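Local coordinates for protein basic helix-loop-helix, putative, expressed (Oryza sativa subsp. japonica, PDB 5LW0) that binds ADP-ribose through its macrodomain, one part of a longer plant protein probably linked to ADP-ribosylation in DNA interstrand crosslink repair, at residues A[41-46]-A[213-218]; A[57-62]-A[217-222]. One frame throughout, in Å; residues are numbered along the deposited sequence.

Interaction 1. Residues A[41-46]-A[213-218]; sequences PSISTA and KILHEA. With AR6 ([(2R,3S,4R,5R)-5-(6-aminopurin-9-yl)-3,4-dihydroxy-oxolan-2-yl]methyl [hydroxy-[[(2R,3S,4R,5S)-3,4,5-trihydroxyoxolan-2-yl]methoxy]phosphoryl] hydrogen phosphate), chain C; PO4 (phosphate ion), chain E.
I43 and L215 cross obliquely where the loop that follows strand 37-40 of the macrodomain fold, a ligand-binding loop, rests on helix 208-230. L215 does the touching with one methyl: with CG anti to the backbone N (chi1 -174°), its CD1 reaches the loop and lies 3.7 Å from the carbonyl oxygen O of I43 and 4.0 Å from CG2 of the same residue. S44 OG borders that methyl too, but its hydrogen bond goes to the carbonyl of P194. The far side of the loop holds ADP-ribose. The type II turn from S42 to T45 and the residue after it turn backbone N-H groups to one phosphate of the diphosphate: S44 N donates to O2B at 2.7 Å with a bent N-H...O angle of 135°, and A46 N to O1B. Between the turn's ends, the hydroxyls S42 OG and T45 OG1 are hydrogen-bonded at 2.7 Å. The next residue after L215, H216, points elsewhere and meets a phosphate ion, probably from the crystallisation liquor, at its ring edge; an alanine here would probably leave that ion without its imidazole donor and uncover part of I58, on which the ring packs. The bond itself is nearly straight, H216 NE2 to phosphate O3 at 2.7 Å with an N-H...O angle of 166°.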
loop_
_atom_site.group_PDB
_atom_site.type_symbol
_atom_site.label_atom_id
_atom_site.label_comp_id
_atom_site.label_asym_id
_atom_site.label_seq_id
_atom_site.Cartn_x
_atom_site.Cartn_y
_atom_site.Cartn_z
ATOM N N PRO A 41 -0.692 1.812 2.700
ATOM C CA PRO A 41 -0.095 2.999 3.267
ATOM C C PRO A 41 0.380 3.957 2.177
ATOM O O PRO A 41 0.429 3.578 0.987
ATOM C CB PRO A 41 1.117 2.423 3.970
ATOM C CG PRO A 41 1.574 1.374 3.037
ATOM C CD PRO A 41 0.311 0.803 2.390
ATOM N N SER A 42 0.792 5.157 2.578
ATOM C CA SER A 42 1.301 6.126 1.642
ATOM C C SER A 42 2.719 5.736 1.218
ATOM O O SER A 42 3.674 5.863 1.973
ATOM C CB SER A 42 1.294 7.476 2.256
ATOM O OG SER A 42 1.868 8.459 1.396
ATOM N N ILE A 43 2.843 5.251 0.029
ATOM C CA ILE A 43 4.141 4.828 -0.484
ATOM C C ILE A 43 5.102 5.972 -0.693
ATOM O O ILE A 43 4.706 7.035 -1.164
ATOM C CB ILE A 43 3.934 4.140 -1.879
ATOM C CG1 ILE A 43 2.931 2.974 -1.791
ATOM C CG2 ILE A 43 5.260 3.683 -2.474
ATOM C CD1 ILE A 43 3.279 1.894 -0.772
ATOM N N SER A 44 6.328 5.780 -0.204
ATOM C CA SER A 44 7.495 6.699 -0.454
ATOM C C SER A 44 7.528 7.939 0.450
ATOM O O SER A 44 8.469 8.681 0.376
ATOM C CB SER A 44 7.587 7.149 -1.941
ATOM O OG SER A 44 7.947 6.079 -2.780
ATOM N N THR A 45 6.509 8.172 1.285
ATOM C CA THR A 45 6.474 9.457 2.003
ATOM C C THR A 45 7.087 9.495 3.393
ATOM O O THR A 45 6.975 10.494 4.041
ATOM C CB THR A 45 5.066 10.041 2.086
ATOM O OG1 THR A 45 4.194 9.118 2.696
ATOM C CG2 THR A 45 4.549 10.355 0.737
ATOM N N ALA A 46 7.686 8.424 3.867
ATOM C CA ALA A 46 8.397 8.524 5.179
ATOM C C ALA A 46 9.889 8.276 4.967
ATOM O O ALA A 46 10.579 9.190 4.604
ATOM C CB ALA A 46 7.808 7.611 6.218
ATOM N N LYS A 213 6.216 10.262 -11.995
ATOM C CA LYS A 213 5.868 9.150 -12.902
ATOM C C LYS A 213 6.000 7.813 -12.180
ATOM O O LYS A 213 5.101 6.961 -12.285
ATOM C CB LYS A 213 6.763 9.206 -14.150
ATOM C CG LYS A 213 6.576 8.058 -15.141
ATOM C CD LYS A 213 7.619 8.230 -16.273
ATOM C CE LYS A 213 7.863 6.974 -17.030
ATOM N NZ LYS A 213 6.838 6.789 -18.057
ATOM N N ILE A 214 7.092 7.612 -11.463
ATOM C CA ILE A 214 7.343 6.315 -10.829
ATOM C C ILE A 214 6.333 6.074 -9.689
ATOM O O ILE A 214 5.873 4.957 -9.488
ATOM C CB ILE A 214 8.781 6.221 -10.337
ATOM C CG1 ILE A 214 9.743 6.229 -11.547
ATOM C CG2 ILE A 214 9.008 4.973 -9.527
ATOM C CD1 ILE A 214 11.181 6.192 -11.158
ATOM N N LEU A 215 5.973 7.119 -8.939
ATOM C CA LEU A 215 4.977 6.907 -7.858
ATOM C C LEU A 215 3.605 6.603 -8.469
ATOM O O LEU A 215 2.899 5.715 -7.972
ATOM C CB LEU A 215 4.920 8.109 -6.935
ATOM C CG LEU A 215 4.016 7.934 -5.694
ATOM C CD1 LEU A 215 4.524 6.875 -4.813
ATOM C CD2 LEU A 215 3.887 9.232 -4.955
ATOM N N HIS A 216 3.217 7.306 -9.551
ATOM C CA HIS A 216 1.984 6.971 -10.319
ATOM C C HIS A 216 2.022 5.504 -10.699
ATOM O O HIS A 216 1.049 4.771 -10.513
ATOM C CB HIS A 216 1.872 7.809 -11.608
ATOM C CG HIS A 216 1.082 9.068 -11.468
ATOM N ND1 HIS A 216 -0.288 9.063 -11.374
ATOM C CD2 HIS A 216 1.459 10.392 -11.523
ATOM C CE1 HIS A 216 -0.723 10.320 -11.279
ATOM N NE2 HIS A 216 0.318 11.141 -11.360
ATOM N N GLU A 217 3.137 5.083 -11.308
ATOM C CA GLU A 217 3.300 3.677 -11.735
ATOM C C GLU A 217 3.191 2.683 -10.567
ATOM O O GLU A 217 2.601 1.631 -10.741
ATOM C CB GLU A 217 4.658 3.480 -12.475
ATOM C CG GLU A 217 4.697 4.112 -13.839
ATOM C CD GLU A 217 6.104 4.054 -14.487
ATOM O OE1 GLU A 217 7.114 4.109 -13.761
ATOM O OE2 GLU A 217 6.185 4.044 -15.728
ATOM N N ALA A 218 3.774 3.017 -9.424
ATOM C CA ALA A 218 3.708 2.154 -8.225
ATOM C C ALA A 218 2.272 1.966 -7.802
ATOM O O ALA A 218 1.813 0.836 -7.570
ATOM C CB ALA A 218 4.512 2.745 -7.067
HETATM N N1 AR6 C . 0.522 0.961 9.752
HETATM C C2 AR6 C . 0.131 1.918 8.885
HETATM N N3 AR6 C . 0.940 2.818 8.361
HETATM C C4 AR6 C . 2.271 2.825 8.685
HETATM C C5 AR6 C . 2.801 1.835 9.571
HETATM C C6 AR6 C . 1.845 0.855 10.114
HETATM N N6 AR6 C . 2.210 -0.109 10.924
HETATM N N7 AR6 C . 4.187 2.092 9.700
HETATM C C8 AR6 C . 4.456 3.139 8.886
HETATM N N9 AR6 C . 3.307 3.585 8.260
HETATM P PA AR6 C . 7.582 3.840 5.010
HETATM P PB AR6 C . 8.580 4.449 2.270
HETATM C "C1'" AR6 C . 3.164 4.602 7.240
HETATM O O1A AR6 C . 8.781 4.643 5.555
HETATM O O1B AR6 C . 8.701 5.929 2.539
HETATM C C1D AR6 C . 10.931 0.593 4.572
HETATM O O1D AR6 C . 11.425 0.196 5.833
HETATM C "C2'" AR6 C . 4.043 5.842 7.340
HETATM O "O2'" AR6 C . 3.598 6.775 8.372
HETATM O O2A AR6 C . 7.256 2.518 5.593
HETATM O O2B AR6 C . 8.033 3.970 0.959
HETATM C C2D AR6 C . 11.543 -0.324 3.471
HETATM O O2D AR6 C . 12.588 -1.217 4.034
HETATM C "C3'" AR6 C . 3.978 6.353 5.921
HETATM O "O3'" AR6 C . 2.807 7.185 5.697
HETATM O O3A AR6 C . 7.726 3.660 3.398
HETATM C C3D AR6 C . 12.094 0.617 2.437
HETATM O O3D AR6 C . 13.543 0.565 2.582
HETATM C "C4'" AR6 C . 3.870 5.068 5.078
HETATM O "O4'" AR6 C . 3.586 4.017 5.974
HETATM C C4D AR6 C . 11.547 2.013 2.821
HETATM O O4D AR6 C . 11.210 1.992 4.228
HETATM C "C5'" AR6 C . 5.126 4.733 4.313
HETATM O "O5'" AR6 C . 6.301 4.857 5.138
HETATM C C5D AR6 C . 10.265 2.425 2.104
HETATM O O5D AR6 C . 10.055 3.813 2.447
HETATM P P PO4 E . -0.894 14.289 -11.277
HETATM O O1 PO4 E . -0.951 15.642 -10.564
HETATM O O2 PO4 E . -1.486 14.384 -12.683
HETATM O O3 PO4 E . 0.569 13.840 -11.424
HETATM O O4 PO4 E . -1.733 13.267 -10.464
#

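Interaction 2. Residues A[57-62]-A[217-222]; sequences DIIVDA and EAYTSL. With PO4 (phosphate ion), chain D.
With CG opposite its own carbonyl carbon (chi1 -82°), Y219 leans its ring against helix 52-69, and I59, whose CG1 takes the same setting (chi1 -72°), brings that methylene to the phenol end. I59 CG1 lies 3.5 Å from Y219 CZ, the two side chains meeting at a slant. I58 runs at about a right angle to the tyrosine and offers its CG2 branch to CD2 at 4.2 Å, while the base of the aromatic side chain is met by A62, CB to CB at 3.7 Å. Three apolar groups thus follow the ring from root to hydroxyl, and the polar end is satisfied beyond them by the backbone N of I43. The two helices lie on the same side of the central sheet of the macrodomain's alpha/beta/alpha sandwich, their axes 9.7 Å apart and inclined at -34°. A small residue at A62 suits the close approach, its CA standing 6.3 Å from that of T220. At the outer margin a water donates to both A62 O and T220 OG1, bridging the helices. The same hydroxyl of T220 donates to O2 of a phosphate ion, probably from the crystallisation liquor, at 2.7 Å.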
loop_
_atom_site.group_PDB
_atom_site.type_symbol
_atom_site.label_atom_id
_atom_site.label_comp_id
_atom_site.label_asym_id
_atom_site.label_seq_id
_atom_site.Cartn_x
_atom_site.Cartn_y
_atom_site.Cartn_z
ATOM N N ASP A 57 -1.594 14.362 -4.277
ATOM C CA ASP A 57 -2.187 14.552 -5.553
ATOM C C ASP A 57 -2.161 13.233 -6.333
ATOM O O ASP A 57 -3.127 12.881 -7.057
ATOM C CB ASP A 57 -1.358 15.558 -6.419
ATOM C CG ASP A 57 -1.461 17.018 -5.960
ATOM O OD1 ASP A 57 -2.381 17.389 -5.250
ATOM O OD2 ASP A 57 -0.615 17.825 -6.460
ATOM N N ILE A 58 -1.016 12.564 -6.289
ATOM C CA ILE A 58 -0.830 11.324 -7.052
ATOM C C ILE A 58 -1.750 10.187 -6.536
ATOM O O ILE A 58 -2.374 9.488 -7.335
ATOM C CB ILE A 58 0.640 10.910 -7.055
ATOM C CG1 ILE A 58 1.404 11.903 -7.923
ATOM C CG2 ILE A 58 0.851 9.484 -7.580
ATOM C CD1 ILE A 58 2.885 11.775 -7.821
ATOM N N ILE A 59 -1.859 10.077 -5.210
ATOM C CA ILE A 59 -2.763 9.063 -4.607
ATOM C C ILE A 59 -4.184 9.253 -5.138
ATOM O O ILE A 59 -4.846 8.310 -5.610
ATOM C CB ILE A 59 -2.774 9.143 -3.045
ATOM C CG1 ILE A 59 -1.460 8.624 -2.456
ATOM C CG2 ILE A 59 -3.900 8.270 -2.478
ATOM C CD1 ILE A 59 -1.192 9.033 -1.037
ATOM N N VAL A 60 -4.688 10.460 -5.033
ATOM C CA VAL A 60 -6.061 10.732 -5.400
ATOM C C VAL A 60 -6.312 10.556 -6.888
ATOM O O VAL A 60 -7.330 10.003 -7.311
ATOM C CB VAL A 60 -6.513 12.118 -4.885
ATOM C CG1 VAL A 60 -7.783 12.538 -5.495
ATOM C CG2 VAL A 60 -6.602 12.132 -3.353
ATOM N N ASP A 61 -5.360 10.948 -7.715
ATOM C CA ASP A 61 -5.489 10.668 -9.153
ATOM C C ASP A 61 -5.446 9.200 -9.491
ATOM O O ASP A 61 -6.212 8.739 -10.321
ATOM C CB ASP A 61 -4.443 11.429 -9.933
ATOM C CG ASP A 61 -4.764 12.954 -10.016
ATOM O OD1 ASP A 61 -5.935 13.390 -9.742
ATOM O OD2 ASP A 61 -3.853 13.726 -10.292
ATOM N N ALA A 62 -4.555 8.438 -8.844
ATOM C CA ALA A 62 -4.448 6.981 -9.114
ATOM C C ALA A 62 -5.715 6.241 -8.643
ATOM O O ALA A 62 -6.195 5.317 -9.289
ATOM C CB ALA A 62 -3.226 6.383 -8.403
ATOM N N GLU A 217 3.137 5.083 -11.308
ATOM C CA GLU A 217 3.300 3.677 -11.735
ATOM C C GLU A 217 3.191 2.683 -10.567
ATOM O O GLU A 217 2.601 1.631 -10.741
ATOM C CB GLU A 217 4.658 3.480 -12.475
ATOM C CG GLU A 217 4.697 4.112 -13.839
ATOM C CD GLU A 217 6.104 4.054 -14.487
ATOM O OE1 GLU A 217 7.114 4.109 -13.761
ATOM O OE2 GLU A 217 6.185 4.044 -15.728
ATOM N N ALA A 218 3.774 3.017 -9.424
ATOM C CA ALA A 218 3.708 2.154 -8.225
ATOM C C ALA A 218 2.272 1.966 -7.802
ATOM O O ALA A 218 1.813 0.836 -7.570
ATOM C CB ALA A 218 4.512 2.745 -7.067
ATOM N N TYR A 219 1.517 3.051 -7.742
ATOM C CA TYR A 219 0.098 2.916 -7.316
ATOM C C TYR A 219 -0.730 2.158 -8.344
ATOM O O TYR A 219 -1.524 1.236 -7.972
ATOM C CB TYR A 219 -0.548 4.254 -7.042
ATOM C CG TYR A 219 -0.236 4.788 -5.682
ATOM C CD1 TYR A 219 -0.676 4.125 -4.533
ATOM C CD2 TYR A 219 0.562 5.894 -5.504
ATOM C CE1 TYR A 219 -0.386 4.599 -3.274
ATOM C CE2 TYR A 219 0.895 6.362 -4.237
ATOM C CZ TYR A 219 0.406 5.731 -3.101
ATOM O OH TYR A 219 0.752 6.093 -1.837
ATOM N N THR A 220 -0.505 2.440 -9.618
ATOM C CA THR A 220 -1.295 1.699 -10.667
ATOM C C THR A 220 -0.956 0.235 -10.648
ATOM O O THR A 220 -1.859 -0.608 -10.695
ATOM C CB THR A 220 -1.090 2.338 -12.012
ATOM O OG1 THR A 220 -1.637 3.664 -11.922
ATOM C CG2 THR A 220 -1.867 1.555 -13.108
ATOM N N SER A 221 0.317 -0.098 -10.400
ATOM C CA SER A 221 0.751 -1.456 -10.355
ATOM C C SER A 221 0.094 -2.192 -9.148
ATOM O O SER A 221 -0.388 -3.346 -9.258
ATOM C CB SER A 221 2.294 -1.531 -10.249
ATOM O OG SER A 221 2.704 -2.884 -10.136
ATOM N N LEU A 222 0.127 -1.541 -8.004
ATOM C CA LEU A 222 -0.529 -2.002 -6.795
ATOM C C LEU A 222 -2.008 -2.307 -7.050
ATOM O O LEU A 222 -2.480 -3.408 -6.748
ATOM C CB LEU A 222 -0.402 -0.996 -5.703
ATOM C CG LEU A 222 -1.221 -1.203 -4.449
ATOM C CD1 LEU A 222 -0.924 -2.557 -3.793
ATOM C CD2 LEU A 222 -1.039 -0.044 -3.511
HETATM P P PO4 D . -3.295 5.757 -14.501
HETATM O O1 PO4 D . -3.542 6.584 -13.168
HETATM O O2 PO4 D . -2.139 4.788 -14.277
HETATM O O3 PO4 D . -3.059 6.759 -15.697
HETATM O O4 PO4 D . -4.549 4.936 -14.818
HETATM O O HOH W 1 -4.658 3.638 -10.950
#

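Interactions 1 and 2 have centres about 7 Å apart and share helix 208-230, overlapping at E217 and A218. Along the chain their first segments follow one another, the loop after strand 37-40 and then helix 52-69, and both return to the same late helix after more than 150 residues. Y219 joins them directly: its OH is 2.9 Å from I43 N, a probable hydrogen bond, while its ring belongs to interaction 2. H216 packs on I58 as a second join. The late helix therefore backs both the ADP-ribose-binding loop and the helix that follows it, connecting the pocket to the helical layer on one side of the mixed six-stranded sheet.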